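Local structure of putative 4-amino-4-deoxychorismate lyase (Thermus thermophilus, 2ZGI) at residues E186-A191 against L233-R238; L166-G171 against L195-E200; H212-L215 against G221-P224; L131-A136 against V157-R162. The protein binds pyridoxal-5'-phosphate and is probably a lyase of the class-IV aminotransferase family, perhaps acting on 4-amino-4-deoxychorismate. All coordinates share one frame; numbering follows the deposited sequence.

Contact 1: E186-A191 against L233-R238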
loop_
_atom_site.group_PDB
_atom_site.type_symbol
_atom_site.label_atom_id
_atom_site.label_comp_id
_atom_site.label_asym_id
_atom_site.label_seq_id
_atom_site.Cartn_x
_atom_site.Cartn_y
_atom_site.Cartn_z
ATOM N N GLU D 186 -11.503 -18.403 20.571
ATOM C CA GLU D 186 -10.790 -19.331 21.464
ATOM C C GLU D 186 -11.686 -20.442 22.032
ATOM O O GLU D 186 -11.285 -21.600 22.121
ATOM C CB GLU D 186 -10.068 -18.550 22.559
ATOM C CG GLU D 186 -8.931 -17.667 22.001
ATOM C CD GLU D 186 -7.876 -18.463 21.232
ATOM O OE1 GLU D 186 -7.566 -19.632 21.619
ATOM O OE2 GLU D 186 -7.368 -17.914 20.226
ATOM N N LYS D 187 -12.906 -20.084 22.399
ATOM C CA LYS D 187 -13.875 -21.056 22.859
ATOM C C LYS D 187 -14.256 -21.992 21.720
ATOM O O LYS D 187 -14.368 -23.195 21.931
ATOM C CB LYS D 187 -15.124 -20.373 23.437
ATOM C CG LYS D 187 -14.873 -19.449 24.639
ATOM C CD LYS D 187 -13.936 -20.038 25.688
ATOM C CE LYS D 187 -14.095 -19.288 27.002
ATOM N NZ LYS D 187 -13.777 -20.116 28.169
ATOM N N VAL D 188 -14.444 -21.447 20.518
ATOM C CA VAL D 188 -14.792 -22.286 19.370
ATOM C C VAL D 188 -13.660 -23.289 19.072
ATOM O O VAL D 188 -13.923 -24.481 18.858
ATOM C CB VAL D 188 -15.217 -21.477 18.128
ATOM C CG1 VAL D 188 -15.334 -22.386 16.918
ATOM C CG2 VAL D 188 -16.566 -20.782 18.372
ATOM N N ALA D 189 -12.421 -22.805 19.100
ATOM C CA ALA D 189 -11.234 -23.640 18.942
ATOM C C ALA D 189 -11.259 -24.804 19.943
ATOM O O ALA D 189 -11.175 -25.987 19.555
ATOM C CB ALA D 189 -9.981 -22.793 19.131
ATOM N N GLU D 190 -11.422 -24.447 21.214
ATOM C CA GLU D 190 -11.492 -25.394 22.326
ATOM C C GLU D 190 -12.513 -26.509 22.071
ATOM O O GLU D 190 -12.183 -27.685 22.161
ATOM C CB GLU D 190 -11.817 -24.645 23.615
ATOM C CG GLU D 190 -11.417 -25.377 24.873
ATOM C CD GLU D 190 -12.181 -24.920 26.102
ATOM O OE1 GLU D 190 -13.202 -24.200 25.964
ATOM O OE2 GLU D 190 -11.768 -25.313 27.217
ATOM N N ALA D 191 -13.742 -26.125 21.735
ATOM C CA ALA D 191 -14.802 -27.069 21.396
ATOM C C ALA D 191 -14.505 -27.932 20.159
ATOM O O ALA D 191 -14.904 -29.102 20.109
ATOM C CB ALA D 191 -16.108 -26.329 21.234
ATOM N N LEU D 233 -21.738 -28.283 12.036
ATOM C CA LEU D 233 -23.056 -28.225 12.665
ATOM C C LEU D 233 -23.029 -28.339 14.199
ATOM O O LEU D 233 -23.603 -27.491 14.873
ATOM C CB LEU D 233 -24.024 -29.238 12.041
ATOM C CG LEU D 233 -25.220 -28.627 11.308
ATOM C CD1 LEU D 233 -25.997 -27.663 12.247
ATOM C CD2 LEU D 233 -24.803 -27.944 9.990
ATOM N N PRO D 234 -22.371 -29.385 14.745
ATOM C CA PRO D 234 -22.094 -29.485 16.180
ATOM C C PRO D 234 -21.597 -28.192 16.827
ATOM O O PRO D 234 -22.093 -27.811 17.898
ATOM C CB PRO D 234 -20.984 -30.547 16.249
ATOM C CG PRO D 234 -21.077 -31.325 14.950
ATOM C CD PRO D 234 -22.097 -30.672 14.069
ATOM N N LEU D 235 -20.611 -27.544 16.204
ATOM C CA LEU D 235 -20.015 -26.318 16.753
ATOM C C LEU D 235 -20.983 -25.150 16.699
ATOM O O LEU D 235 -21.066 -24.369 17.642
ATOM C CB LEU D 235 -18.745 -25.936 15.989
ATOM C CG LEU D 235 -17.389 -26.497 16.403
ATOM C CD1 LEU D 235 -16.324 -25.792 15.592
ATOM C CD2 LEU D 235 -17.138 -26.322 17.876
ATOM N N ILE D 236 -21.693 -25.030 15.578
ATOM C CA ILE D 236 -22.704 -23.991 15.412
ATOM C C ILE D 236 -23.808 -24.121 16.482
ATOM O O ILE D 236 -24.172 -23.140 17.142
ATOM C CB ILE D 236 -23.237 -23.996 13.970
ATOM C CG1 ILE D 236 -22.132 -23.467 13.036
ATOM C CG2 ILE D 236 -24.536 -23.171 13.855
ATOM C CD1 ILE D 236 -22.237 -23.944 11.624
ATOM N N GLU D 237 -24.297 -25.346 16.675
ATOM C CA GLU D 237 -25.256 -25.661 17.743
ATOM C C GLU D 237 -24.766 -25.206 19.111
ATOM O O GLU D 237 -25.504 -24.549 19.844
ATOM C CB GLU D 237 -25.543 -27.169 17.803
ATOM C CG GLU D 237 -26.526 -27.636 16.765
ATOM C CD GLU D 237 -26.619 -29.144 16.703
ATOM O OE1 GLU D 237 -25.621 -29.826 17.041
ATOM O OE2 GLU D 237 -27.690 -29.643 16.300
ATOM N N ARG D 238 -23.521 -25.554 19.444
ATOM C CA ARG D 238 -22.968 -25.251 20.767
ATOM C C ARG D 238 -22.934 -23.755 21.076
ATOM O O ARG D 238 -23.118 -23.364 22.221
ATOM C CB ARG D 238 -21.558 -25.838 20.979
ATOM C CG ARG D 238 -20.996 -25.521 22.389
ATOM C CD ARG D 238 -19.584 -26.048 22.608
ATOM N NE ARG D 238 -19.151 -25.861 23.998
ATOM C CZ ARG D 238 -19.331 -26.754 24.972
ATOM N NH1 ARG D 238 -19.934 -27.912 24.722
ATOM N NH2 ARG D 238 -18.908 -26.489 26.205
#
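Leu-235 meets Val-188 and Ala-191 where two helices of this class-IV aminotransferase fold pack together, helix 233-239 lying over helix 183-194. The short axes pass 10.5 Å apart and run roughly against each other, at 133°. Leu-235 points at the other helix and splits its methyls between two neighbours one turn apart. Leu-235 CD1 meets Val-188 CG1 at 3.8 Å, with the two side chains crossing obliquely. That methyl of Val-188 is the one set anti to its own nitrogen (chi1 170°), while CG2 stands beside the nitrogen. The other branch of Leu-235, CD2, presses on Ala-191 CB at 3.5 Å and also passes near Val-188 O. Leu-222 packs against both Leu-235 and Val-188, and farther along Phe-239 of the same helix as Leu-235 continues the seam against Lys-187, Val-188 and Ala-191. The cofactor ligands Ile-183 and Thr-184 start the 183-194 helix, so this packing covers a flank of the element that carries them.

Arg-238 closes the contact at its exposed end. Its chain is extended from CG to NE, and it is the aliphatic part that touches, with Arg-238 CD 3.7 Å from Ala-191 CB.

Contact 2: L166-G171 against L195-E200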
loop_
_atom_site.group_PDB
_atom_site.type_symbol
_atom_site.label_atom_id
_atom_site.label_comp_id
_atom_site.label_asym_id
_atom_site.label_seq_id
_atom_site.Cartn_x
_atom_site.Cartn_y
_atom_site.Cartn_z
ATOM N N LEU D 166 -12.879 -17.311 10.978
ATOM C CA LEU D 166 -12.261 -18.639 11.011
ATOM C C LEU D 166 -12.422 -19.297 9.651
ATOM O O LEU D 166 -13.394 -19.040 8.942
ATOM C CB LEU D 166 -12.942 -19.540 12.045
ATOM C CG LEU D 166 -12.871 -19.243 13.547
ATOM C CD1 LEU D 166 -13.991 -18.322 14.004
ATOM C CD2 LEU D 166 -13.022 -20.555 14.274
ATOM N N LEU D 167 -11.481 -20.177 9.314
ATOM C CA LEU D 167 -11.529 -20.923 8.061
ATOM C C LEU D 167 -11.542 -22.426 8.341
ATOM O O LEU D 167 -10.735 -22.917 9.127
ATOM C CB LEU D 167 -10.314 -20.563 7.207
ATOM C CG LEU D 167 -10.191 -21.211 5.823
ATOM C CD1 LEU D 167 -11.273 -20.715 4.890
ATOM C CD2 LEU D 167 -8.810 -20.915 5.256
ATOM N N PHE D 168 -12.456 -23.150 7.698
ATOM C CA PHE D 168 -12.506 -24.598 7.841
ATOM C C PHE D 168 -12.343 -25.280 6.497
ATOM O O PHE D 168 -13.117 -25.042 5.569
ATOM C CB PHE D 168 -13.808 -25.066 8.501
ATOM C CG PHE D 168 -13.867 -26.558 8.726
ATOM C CD1 PHE D 168 -13.214 -27.133 9.805
ATOM C CD2 PHE D 168 -14.552 -27.385 7.841
ATOM C CE1 PHE D 168 -13.254 -28.520 10.010
ATOM C CE2 PHE D 168 -14.601 -28.758 8.038
ATOM C CZ PHE D 168 -13.952 -29.326 9.133
ATOM N N ARG D 169 -11.326 -26.136 6.412
ATOM C CA ARG D 169 -11.061 -26.925 5.204
ATOM C C ARG D 169 -10.657 -28.350 5.583
ATOM O O ARG D 169 -9.925 -28.565 6.551
ATOM C CB ARG D 169 -9.995 -26.249 4.331
ATOM C CG ARG D 169 -9.613 -27.027 3.064
ATOM C CD ARG D 169 -8.441 -26.404 2.261
ATOM N NE ARG D 169 -7.261 -26.053 3.062
ATOM C CZ ARG D 169 -6.911 -24.803 3.370
ATOM N NH1 ARG D 169 -7.652 -23.784 2.944
ATOM N NH2 ARG D 169 -5.819 -24.563 4.098
ATOM N N GLU D 170 -11.160 -29.313 4.809
ATOM C CA GLU D 170 -10.869 -30.735 5.001
ATOM C C GLU D 170 -11.304 -31.185 6.412
ATOM O O GLU D 170 -12.462 -31.588 6.618
ATOM C CB GLU D 170 -9.388 -31.067 4.706
ATOM C CG GLU D 170 -8.745 -30.328 3.485
ATOM C CD GLU D 170 -9.260 -30.785 2.105
ATOM O OE1 GLU D 170 -9.163 -31.995 1.790
ATOM O OE2 GLU D 170 -9.728 -29.926 1.319
ATOM N N GLY D 171 -10.400 -31.102 7.385
ATOM C CA GLY D 171 -10.777 -31.412 8.764
ATOM C C GLY D 171 -10.089 -30.542 9.793
ATOM O O GLY D 171 -10.014 -30.904 10.979
ATOM N N LEU D 195 -14.061 -32.061 19.595
ATOM C CA LEU D 195 -14.816 -32.766 18.557
ATOM C C LEU D 195 -13.939 -33.680 17.692
ATOM O O LEU D 195 -14.431 -34.346 16.774
ATOM C CB LEU D 195 -15.528 -31.762 17.643
ATOM C CG LEU D 195 -16.771 -31.010 18.111
ATOM C CD1 LEU D 195 -17.269 -30.164 16.959
ATOM C CD2 LEU D 195 -17.867 -31.956 18.615
ATOM N N GLY D 196 -12.645 -33.704 17.987
ATOM C CA GLY D 196 -11.678 -34.421 17.163
ATOM C C GLY D 196 -11.339 -33.652 15.902
ATOM O O GLY D 196 -11.020 -34.245 14.869
ATOM N N LEU D 197 -11.437 -32.325 15.973
ATOM C CA LEU D 197 -10.960 -31.471 14.888
ATOM C C LEU D 197 -9.608 -30.892 15.256
ATOM O O LEU D 197 -9.347 -30.575 16.426
ATOM C CB LEU D 197 -11.949 -30.349 14.564
ATOM C CG LEU D 197 -13.349 -30.715 14.062
ATOM C CD1 LEU D 197 -14.221 -29.484 14.050
ATOM C CD2 LEU D 197 -13.299 -31.334 12.674
ATOM N N ARG D 198 -8.749 -30.784 14.250
ATOM C CA ARG D 198 -7.446 -30.158 14.390
ATOM C C ARG D 198 -7.616 -28.649 14.256
ATOM O O ARG D 198 -8.504 -28.180 13.538
ATOM C CB ARG D 198 -6.496 -30.678 13.306
ATOM C CG ARG D 198 -5.056 -30.179 13.405
ATOM C CD ARG D 198 -4.178 -30.846 12.347
ATOM N NE ARG D 198 -4.471 -30.370 10.992
ATOM C CZ ARG D 198 -3.647 -29.613 10.267
ATOM N NH1 ARG D 198 -2.468 -29.245 10.761
ATOM N NH2 ARG D 198 -3.995 -29.228 9.041
ATOM N N VAL D 199 -6.770 -27.898 14.957
ATOM C CA VAL D 199 -6.841 -26.442 14.956
ATOM C C VAL D 199 -5.454 -25.820 14.761
ATOM O O VAL D 199 -4.499 -26.126 15.497
ATOM C CB VAL D 199 -7.522 -25.903 16.253
ATOM C CG1 VAL D 199 -7.254 -24.402 16.445
ATOM C CG2 VAL D 199 -9.010 -26.171 16.205
ATOM N N GLU D 200 -5.346 -24.962 13.759
ATOM C CA GLU D 200 -4.118 -24.217 13.498
ATOM C C GLU D 200 -4.380 -22.717 13.432
ATOM O O GLU D 200 -5.470 -22.301 13.054
ATOM C CB GLU D 200 -3.522 -24.643 12.165
ATOM C CG GLU D 200 -2.993 -26.066 12.123
ATOM C CD GLU D 200 -1.960 -26.224 11.027
ATOM O OE1 GLU D 200 -0.796 -25.793 11.245
ATOM O OE2 GLU D 200 -2.317 -26.758 9.942
HETATM O O HOH W 1 -9.230 -33.433 11.981
#
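Gly-171 and Leu-197 bury nearly equal areas here, and they meet through a carbonyl and a methyl: Gly-171 O lies 3.7 Å from Leu-197 CD2. Gly-171 O also comes up to the backbone of the next residue, 3.5 Å from Arg-198 N, too loosely placed to count as a bond. Instead, Gly-171 O accepts a hydrogen bond from a water 2.8 Å away. That water leans weakly on Gly-196 O as well, so the solvent molecule spans the two chain segments just before strands 172-176 and 198-202 begin to pair.

Leu-197 CD2 has a second neighbour in Phe-168. The methyl arrives at the ring's edge, near its plane, with Leu-197 CD2 3.9 Å from Phe-168 CE1, and the two side chains cross at about a right angle. Phe-168 gets there because CG stands anti to its nitrogen (chi1 -177°), which swings the ring toward the end of the strand. In the fold, the hairpin of strands 164-169 and 172-176 here meets the return of a beta-alpha-beta crossover: from strand 172-176 the chain passes through helix 183-194, which ends in a Schellman motif at Gly-196, and comes back as strand 198-202, parallel to 172-176. Arg-198 starts that strand, bonding to Leu-173 through its backbone, while Arg-198 NH1 reaches Glu-200 OE2 at 2.6 Å, a salt bridge whose hydrogen bond is weak, its angle poor.

Contact 3: H212-L215 against G221-P224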
loop_
_atom_site.group_PDB
_atom_site.type_symbol
_atom_site.label_atom_id
_atom_site.label_comp_id
_atom_site.label_asym_id
_atom_site.label_seq_id
_atom_site.Cartn_x
_atom_site.Cartn_y
_atom_site.Cartn_z
ATOM N N HIS D 212 -14.552 -23.190 4.119
ATOM C CA HIS D 212 -15.712 -22.544 4.717
ATOM C C HIS D 212 -15.273 -21.507 5.735
ATOM O O HIS D 212 -14.592 -21.833 6.711
ATOM C CB HIS D 212 -16.628 -23.589 5.356
ATOM C CG HIS D 212 -17.156 -24.586 4.374
ATOM N ND1 HIS D 212 -18.269 -24.343 3.596
ATOM C CD2 HIS D 212 -16.697 -25.806 4.011
ATOM C CE1 HIS D 212 -18.491 -25.386 2.815
ATOM N NE2 HIS D 212 -17.554 -26.290 3.049
ATOM N N LEU D 213 -15.636 -20.257 5.469
ATOM C CA LEU D 213 -15.459 -19.180 6.441
ATOM C C LEU D 213 -16.562 -19.211 7.494
ATOM O O LEU D 213 -17.702 -19.609 7.213
ATOM C CB LEU D 213 -15.445 -17.802 5.767
ATOM C CG LEU D 213 -14.118 -17.281 5.192
ATOM C CD1 LEU D 213 -14.318 -15.880 4.599
ATOM C CD2 LEU D 213 -12.977 -17.266 6.244
ATOM N N LEU D 214 -16.200 -18.832 8.714
ATOM C CA LEU D 214 -17.162 -18.636 9.781
ATOM C C LEU D 214 -16.751 -17.407 10.594
ATOM O O LEU D 214 -15.597 -16.951 10.513
ATOM C CB LEU D 214 -17.280 -19.873 10.690
ATOM C CG LEU D 214 -17.729 -21.234 10.111
ATOM C CD1 LEU D 214 -16.499 -22.071 9.811
ATOM C CD2 LEU D 214 -18.644 -21.978 11.082
ATOM N N LEU D 215 -17.711 -16.888 11.362
ATOM C CA LEU D 215 -17.550 -15.687 12.167
ATOM C C LEU D 215 -17.909 -15.975 13.616
ATOM O O LEU D 215 -18.982 -16.503 13.894
ATOM C CB LEU D 215 -18.459 -14.572 11.629
ATOM C CG LEU D 215 -18.245 -14.117 10.174
ATOM C CD1 LEU D 215 -19.341 -13.125 9.791
ATOM C CD2 LEU D 215 -16.839 -13.501 9.979
ATOM N N GLY D 221 -22.402 -15.537 18.613
ATOM C CA GLY D 221 -22.004 -16.934 18.713
ATOM C C GLY D 221 -21.069 -17.342 17.581
ATOM O O GLY D 221 -20.019 -16.726 17.379
ATOM N N LEU D 222 -21.446 -18.383 16.846
ATOM C CA LEU D 222 -20.657 -18.846 15.695
ATOM C C LEU D 222 -21.563 -18.910 14.484
ATOM O O LEU D 222 -22.547 -19.685 14.444
ATOM C CB LEU D 222 -20.031 -20.218 15.969
ATOM C CG LEU D 222 -19.200 -20.856 14.847
ATOM C CD1 LEU D 222 -17.972 -20.014 14.448
ATOM C CD2 LEU D 222 -18.800 -22.277 15.234
ATOM N N LEU D 223 -21.243 -18.069 13.515
ATOM C CA LEU D 223 -22.100 -17.862 12.376
ATOM C C LEU D 223 -21.347 -18.295 11.118
ATOM O O LEU D 223 -20.210 -17.843 10.886
ATOM C CB LEU D 223 -22.461 -16.382 12.345
ATOM C CG LEU D 223 -23.572 -15.729 11.544
ATOM C CD1 LEU D 223 -24.968 -16.303 11.783
ATOM C CD2 LEU D 223 -23.533 -14.274 11.944
ATOM N N PRO D 224 -21.961 -19.185 10.309
ATOM C CA PRO D 224 -21.261 -19.595 9.107
ATOM C C PRO D 224 -21.440 -18.571 8.002
ATOM O O PRO D 224 -22.477 -17.907 7.937
ATOM C CB PRO D 224 -21.960 -20.907 8.726
ATOM C CG PRO D 224 -23.372 -20.735 9.187
ATOM C CD PRO D 224 -23.293 -19.826 10.418
#
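Leu-214 and Leu-222 lie aslant each other, the CD1 methyl of Leu-222 resting 3.8 Å from Leu-214 CB while Leu-222 CG comes 4.0 Å from Leu-214 CD2. Leu-222 reaches this position because CG is anti to its nitrogen (chi1 179°), which carries the branch end closer to the neighbouring strand than the first bond of the side chain would suggest. Leu-214 is shared: its CD2 methyl also faces the ring of Pro-224, 4.2 Å from CB, and those two residues sit on one face of the sheet as a non-hydrogen-bonded antiparallel pair. On the other face Leu-215 and Leu-223 stand next to each other, touching more loosely, CB to CB at 4.5 Å.

This is the beta hairpin of strands 212-217 and 223-224, two neighbouring strands of a mixed sheet, and the loop between them carries the cofactor ligand Ser-218. Leu-215 and Leu-223 form its hydrogen-bonded pair: Leu-215 N donates to Leu-223 O at 2.7 Å, and Leu-223 N returns the bond to Leu-215 O at 2.8 Å, nearly straight at 170°.

At Leu-222 the chain turns a corner, and its side chain packs on Leu-235 and Phe-239 of helix 233-239. With an alanine here, a gap would probably open among Leu-214, Leu-235 and Phe-239, where the Leu-222 methyls sit. Just before the corner, Gly-221 has a positive phi and backbone angles at which a CB would collide with the preceding carbonyl oxygen.

Contact 4: L131-A136 against V157-R162. With PLP (pyridoxal-5'-phosphate), chain P.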
loop_
_atom_site.group_PDB
_atom_site.type_symbol
_atom_site.label_atom_id
_atom_site.label_comp_id
_atom_site.label_asym_id
_atom_site.label_seq_id
_atom_site.Cartn_x
_atom_site.Cartn_y
_atom_site.Cartn_z
ATOM N N LEU D 131 -12.942 3.429 14.378
ATOM C CA LEU D 131 -13.402 3.966 13.073
ATOM C C LEU D 131 -13.183 3.033 11.858
ATOM O O LEU D 131 -14.109 2.834 11.049
ATOM C CB LEU D 131 -12.795 5.346 12.850
ATOM C CG LEU D 131 -13.475 6.305 11.877
ATOM C CD1 LEU D 131 -14.977 6.326 12.060
ATOM C CD2 LEU D 131 -12.830 7.689 11.994
ATOM N N PRO D 132 -11.978 2.443 11.723
ATOM C CA PRO D 132 -11.795 1.515 10.593
ATOM C C PRO D 132 -12.828 0.375 10.570
ATOM O O PRO D 132 -13.307 0.004 9.497
ATOM C CB PRO D 132 -10.382 0.951 10.817
ATOM C CG PRO D 132 -9.663 2.064 11.606
ATOM C CD PRO D 132 -10.746 2.605 12.515
ATOM N N TYR D 133 -13.168 -0.166 11.744
ATOM C CA TYR D 133 -14.158 -1.223 11.880
ATOM C C TYR D 133 -15.538 -0.690 11.522
ATOM O O TYR D 133 -16.297 -1.340 10.815
ATOM C CB TYR D 133 -14.145 -1.813 13.299
ATOM C CG TYR D 133 -12.755 -2.264 13.698
ATOM C CD1 TYR D 133 -12.270 -3.530 13.331
ATOM C CD2 TYR D 133 -11.910 -1.410 14.401
ATOM C CE1 TYR D 133 -10.951 -3.917 13.680
ATOM C CE2 TYR D 133 -10.628 -1.780 14.732
ATOM C CZ TYR D 133 -10.156 -3.036 14.395
ATOM O OH TYR D 133 -8.869 -3.358 14.770
ATOM N N ARG D 134 -15.852 0.511 11.968
ATOM C CA ARG D 134 -17.153 1.106 11.550
ATOM C C ARG D 134 -17.237 1.198 10.031
ATOM O O ARG D 134 -18.210 0.738 9.420
ATOM C CB ARG D 134 -17.346 2.491 12.156
ATOM C CG ARG D 134 -17.435 2.521 13.698
ATOM C CD ARG D 134 -17.735 3.929 14.184
ATOM N NE ARG D 134 -18.955 4.475 13.590
ATOM C CZ ARG D 134 -20.191 4.287 14.049
ATOM N NH1 ARG D 134 -20.423 3.580 15.157
ATOM N NH2 ARG D 134 -21.214 4.835 13.396
ATOM N N LEU D 135 -16.203 1.783 9.426
ATOM C CA LEU D 135 -16.153 1.985 7.972
ATOM C C LEU D 135 -16.210 0.656 7.197
ATOM O O LEU D 135 -16.885 0.563 6.140
ATOM C CB LEU D 135 -14.924 2.812 7.588
ATOM C CG LEU D 135 -14.920 4.236 8.121
ATOM C CD1 LEU D 135 -13.517 4.826 8.034
ATOM C CD2 LEU D 135 -16.019 5.170 7.447
ATOM N N ALA D 136 -15.539 -0.376 7.730
ATOM C CA ALA D 136 -15.594 -1.702 7.151
ATOM C C ALA D 136 -17.025 -2.288 7.180
ATOM O O ALA D 136 -17.491 -2.875 6.170
ATOM C CB ALA D 136 -14.576 -2.655 7.828
ATOM N N VAL D 157 -5.821 -10.926 5.429
ATOM C CA VAL D 157 -7.168 -10.710 5.990
ATOM C C VAL D 157 -7.112 -11.088 7.462
ATOM O O VAL D 157 -6.907 -12.273 7.814
ATOM C CB VAL D 157 -8.254 -11.562 5.310
ATOM C CG1 VAL D 157 -9.644 -11.275 5.937
ATOM C CG2 VAL D 157 -8.270 -11.328 3.769
ATOM N N VAL D 158 -7.281 -10.100 8.335
ATOM C CA VAL D 158 -7.052 -10.352 9.775
ATOM C C VAL D 158 -8.208 -10.139 10.782
ATOM O O VAL D 158 -8.042 -10.418 11.987
ATOM C CB VAL D 158 -5.811 -9.558 10.274
ATOM C CG1 VAL D 158 -4.561 -9.934 9.447
ATOM C CG2 VAL D 158 -6.067 -8.061 10.238
ATOM N N ASP D 159 -9.338 -9.593 10.346
ATOM C CA ASP D 159 -10.424 -9.376 11.302
ATOM C C ASP D 159 -11.718 -9.101 10.567
ATOM O O ASP D 159 -11.724 -8.775 9.343
ATOM C CB ASP D 159 -10.086 -8.225 12.279
ATOM C CG ASP D 159 -10.394 -8.560 13.759
ATOM O OD1 ASP D 159 -11.327 -9.351 14.022
ATOM O OD2 ASP D 159 -9.703 -8.005 14.668
ATOM N N GLY D 160 -12.814 -9.290 11.299
ATOM C CA GLY D 160 -14.116 -8.739 10.919
ATOM C C GLY D 160 -14.327 -7.448 11.691
ATOM O O GLY D 160 -13.588 -7.175 12.632
ATOM N N SER D 161 -15.320 -6.643 11.323
ATOM C CA SER D 161 -15.579 -5.398 12.078
ATOM C C SER D 161 -15.981 -5.643 13.563
ATOM O O SER D 161 -15.605 -4.865 14.448
ATOM C CB SER D 161 -16.640 -4.536 11.372
ATOM O OG SER D 161 -17.944 -4.986 11.723
ATOM N N ARG D 162 -16.721 -6.723 13.826
ATOM C CA ARG D 162 -17.090 -7.073 15.204
ATOM C C ARG D 162 -17.122 -8.569 15.456
ATOM O O ARG D 162 -17.582 -9.020 16.512
ATOM C CB ARG D 162 -18.411 -6.421 15.618
ATOM C CG ARG D 162 -19.436 -6.298 14.515
ATOM C CD ARG D 162 -20.205 -7.598 14.279
ATOM N NE ARG D 162 -21.593 -7.305 13.876
ATOM C CZ ARG D 162 -22.048 -7.308 12.618
ATOM N NH1 ARG D 162 -21.244 -7.600 11.585
ATOM N NH2 ARG D 162 -23.320 -7.003 12.396
HETATM N N1 PLP P . -13.245 -8.445 16.035
HETATM C C2 PLP P . -13.313 -7.181 16.499
HETATM C C2A PLP P . -12.684 -6.074 15.702
HETATM C C3 PLP P . -13.979 -6.906 17.698
HETATM O O3 PLP P . -14.023 -5.612 18.126
HETATM C C4 PLP P . -14.537 -7.966 18.422
HETATM C C4A PLP P . -15.235 -7.774 19.753
HETATM C C5 PLP P . -14.422 -9.265 17.933
HETATM C C6 PLP P . -13.759 -9.463 16.723
HETATM C C5A PLP P . -15.030 -10.459 18.637
HETATM O O4P PLP P . -14.464 -10.761 19.913
HETATM P P PLP P . -15.224 -11.603 21.043
HETATM O O1P PLP P . -15.431 -12.997 20.506
HETATM O O2P PLP P . -16.563 -10.962 21.334
HETATM O O3P PLP P . -14.228 -11.460 22.147
HETATM O O HOH W 2 -8.166 -5.847 14.979
#
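Tyr-133 sets CG anti to its carbonyl carbon (chi1 -54°), which brings the ring alongside the bend at Gly-160 and Ser-161. Ser-161 CB packs 3.3 Å from Tyr-133 O, and a chi1 of 83° places Ser-161 OG between its own nitrogen and carbonyl carbon, where it bonds to Glu-147 OE2. Gly-160 O comes to the edge of the tyrosine ring, near its plane, 3.9 Å from Tyr-133 CD1. The methyl of the cofactor fills the notch between: PLP C2A stands 3.4 Å from Tyr-133 CE1, approaching obliquely, and meets Gly-160 O and Ser-161 O as well.

Beyond the methyl, water links the two segments' polar ends, lying 2.6 Å from Tyr-133 OH and donating to Asp-159 OD2 at 2.7 Å. Leu-180 N also bonds to that OD2, which helps to hold the carboxylate's rotation, and Gly-160 N gives OD1 a weak bond. Asp-159 OD1 lies toward the pyridine, 2.9 Å from PLP N1. With an alanine here instead of Asp-159, PLP N1 would probably be left without its carboxylate partner, and Leu-180 N and the water without their acceptor. Asp-159 stands in a classic beta bulge with Val-158, both facing Leu-150. All this is consistent with the cofactor site of class-IV aminotransferases, where an acidic side chain faces the pyridine nitrogen.

Contacts 1, 2 and 3 lie together. Contacts 2 and 3 share one sheet, with Phe-168 N about 2.7 Å from His-212 O between neighbouring strands, and contact 1 lays its helices on that sheet: Val-188 touches Leu-166, and Leu-235 reaches Leu-195. Contact 3 is buried and pairs backbone bonds with leucine packing; contact 1 is purely apolar at its buried end and opens to solvent at Arg-238; contact 2, farthest from the chain's centre, relies on a carbonyl, a methyl and a water. Contact 4 stands apart, its centre about 23 Å from that of contact 1, buried like contact 3, its segments joined by ring packing and a water beside the cofactor.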